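Local coordinates for protein alpha-fucosidase (Bifidobacterium bifidum, PDB 2EAB) that probably releases alpha-1,2-linked L-fucose from glycans by hydrolysis, this chain being the catalytic part of a longer, calcium-binding bifidobacterial protein, at residues V176-E181 / L195-A200. Numbering follows the deposited sequence.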
loop_
_atom_site.group_PDB
_atom_site.type_symbol
_atom_site.label_atom_id
_atom_site.label_comp_id
_atom_site.label_asym_id
_atom_site.label_seq_id
_atom_site.Cartn_x
_atom_site.Cartn_y
_atom_site.Cartn_z
ATOM N N VAL A 176 19.243 -36.199 -15.188
ATOM C CA VAL A 176 18.840 -36.022 -13.791
ATOM C C VAL A 176 17.871 -34.845 -13.652
ATOM O O VAL A 176 18.120 -33.763 -14.193
ATOM C CB VAL A 176 20.070 -35.800 -12.865
ATOM C CG1 VAL A 176 19.651 -35.720 -11.398
ATOM C CG2 VAL A 176 21.104 -36.905 -13.059
ATOM N N THR A 177 16.767 -35.072 -12.944
ATOM C CA THR A 177 15.819 -34.005 -12.628
ATOM C C THR A 177 16.201 -33.327 -11.316
ATOM O O THR A 177 16.351 -33.981 -10.282
ATOM C CB THR A 177 14.365 -34.526 -12.569
ATOM O OG1 THR A 177 13.992 -35.032 -13.854
ATOM C CG2 THR A 177 13.393 -33.410 -12.175
ATOM N N TYR A 178 16.367 -32.009 -11.378
ATOM C CA TYR A 178 16.669 -31.201 -10.204
ATOM C C TYR A 178 15.465 -30.339 -9.874
ATOM O O TYR A 178 14.870 -29.737 -10.766
ATOM C CB TYR A 178 17.894 -30.320 -10.460
ATOM C CG TYR A 178 19.160 -31.110 -10.700
ATOM C CD1 TYR A 178 19.982 -31.482 -9.636
ATOM C CD2 TYR A 178 19.534 -31.493 -11.990
ATOM C CE1 TYR A 178 21.148 -32.213 -9.847
ATOM C CE2 TYR A 178 20.697 -32.226 -12.215
ATOM C CZ TYR A 178 21.497 -32.577 -11.141
ATOM O OH TYR A 178 22.645 -33.304 -11.363
ATOM N N THR A 179 15.092 -30.307 -8.598
ATOM C CA THR A 179 13.998 -29.439 -8.163
ATOM C C THR A 179 14.426 -28.504 -7.043
ATOM O O THR A 179 15.314 -28.826 -6.243
ATOM C CB THR A 179 12.735 -30.220 -7.707
ATOM O OG1 THR A 179 12.941 -30.782 -6.409
ATOM C CG2 THR A 179 12.366 -31.320 -8.701
ATOM N N ARG A 180 13.772 -27.345 -7.000
ATOM C CA ARG A 180 13.964 -26.363 -5.947
ATOM C C ARG A 180 12.613 -25.821 -5.530
ATOM O O ARG A 180 11.731 -25.616 -6.363
ATOM C CB ARG A 180 14.865 -25.222 -6.418
ATOM C CG ARG A 180 16.189 -25.692 -6.998
ATOM C CD ARG A 180 17.210 -24.585 -7.017
ATOM N NE ARG A 180 17.138 -23.816 -8.249
ATOM C CZ ARG A 180 17.955 -23.977 -9.286
ATOM N NH1 ARG A 180 18.927 -24.880 -9.254
ATOM N NH2 ARG A 180 17.801 -23.225 -10.356
ATOM N N GLU A 181 12.468 -25.605 -4.230
ATOM C CA GLU A 181 11.264 -25.028 -3.662
ATOM C C GLU A 181 11.677 -24.008 -2.616
ATOM O O GLU A 181 12.530 -24.289 -1.777
ATOM C CB GLU A 181 10.405 -26.115 -3.022
ATOM C CG GLU A 181 9.132 -25.610 -2.375
ATOM C CD GLU A 181 8.538 -26.629 -1.434
ATOM O OE1 GLU A 181 9.115 -26.844 -0.348
ATOM O OE2 GLU A 181 7.488 -27.210 -1.774
ATOM N N LEU A 195 15.851 -28.607 -1.781
ATOM C CA LEU A 195 16.574 -28.911 -3.013
ATOM C C LEU A 195 16.724 -30.413 -3.178
ATOM O O LEU A 195 17.101 -31.102 -2.233
ATOM C CB LEU A 195 17.954 -28.244 -2.997
ATOM C CG LEU A 195 18.013 -26.772 -2.570
ATOM C CD1 LEU A 195 19.439 -26.327 -2.340
ATOM C CD2 LEU A 195 17.335 -25.871 -3.586
ATOM N N THR A 196 16.406 -30.917 -4.370
ATOM C CA THR A 196 16.515 -32.354 -4.655
ATOM C C THR A 196 17.168 -32.659 -5.999
ATOM O O THR A 196 17.155 -31.839 -6.919
ATOM C CB THR A 196 15.135 -33.076 -4.627
ATOM O OG1 THR A 196 14.427 -32.817 -5.844
ATOM C CG2 THR A 196 14.292 -32.656 -3.421
ATOM N N ALA A 197 17.745 -33.856 -6.081
ATOM C CA ALA A 197 18.132 -34.471 -7.346
ATOM C C ALA A 197 17.434 -35.828 -7.433
ATOM O O ALA A 197 17.198 -36.467 -6.409
ATOM C CB ALA A 197 19.634 -34.638 -7.416
ATOM N N SER A 198 17.100 -36.259 -8.648
ATOM C CA SER A 198 16.343 -37.502 -8.844
ATOM C C SER A 198 17.188 -38.762 -8.647
ATOM O O SER A 198 16.649 -39.850 -8.415
ATOM C CB SER A 198 15.687 -37.521 -10.225
ATOM O OG SER A 198 16.658 -37.428 -11.249
ATOM N N LYS A 199 18.505 -38.605 -8.737
ATOM C CA LYS A 199 19.439 -39.717 -8.576
ATOM C C LYS A 199 20.360 -39.467 -7.386
ATOM O O LYS A 199 20.886 -38.363 -7.222
ATOM C CB LYS A 199 20.249 -39.930 -9.861
ATOM C CG LYS A 199 19.403 -40.340 -11.070
ATOM C CD LYS A 199 20.250 -40.572 -12.317
ATOM C CE LYS A 199 19.375 -40.865 -13.528
ATOM N NZ LYS A 199 20.184 -41.145 -14.750
ATOM N N ALA A 200 20.538 -40.489 -6.551
ATOM C CA ALA A 200 21.395 -40.391 -5.367
ATOM C C ALA A 200 22.817 -39.969 -5.732
ATOM O O ALA A 200 23.361 -40.403 -6.751
ATOM C CB ALA A 200 21.405 -41.709 -4.603
HETATM O O HOH W 1 14.643 -34.261 -8.178
HETATM O O HOH W 2 18.010 -29.090 -6.901
#
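Tyr178 lies beside Ala197 and Arg180 beside Leu195 as non-hydrogen-bonded pairs of the antiparallel beta hairpin 176-185/190-197, part of a large sheet in the N-terminal beta domain of this glycoside hydrolase. Their face is the tightly packed one. Ala197 CB reaches the Tyr178 ring obliquely at CE1, 3.8 Å away, while Val176 CG1 lies over one ring face near its rim. Leu195 CD2 lies against the aliphatic part of Arg180, 3.6 Å from Arg180 CG; Arg180 NE forms a salt bridge with Glu70. Leu203 and Phe205 cover Ala197 and Leu195. Between these pairs, Thr179 and Thr196 exchange two backbone hydrogen bonds; water 2, held on the packed face, donates to both of their carbonyl oxygens. The Thr177, Thr179 and Thr196 face is more open to solvent: water 1 donates to Thr177 O and hydrogen-bonds Thr196 OG1. Where the strand ends, the pairing loosens: the bond from Ser198 N to Thr177 O is weak, and exposed Lys199 merely rests its CD on Val176 CG2. Ser198 OG, set between its backbone N and carbonyl carbon (chi1 60°), replaces a backbone carbonyl as acceptor for Thr177 N (2.9 Å). On the threonine face, Thr179 OG1 and Thr196 OG1 share a short hydrogen bond of 2.6 Å.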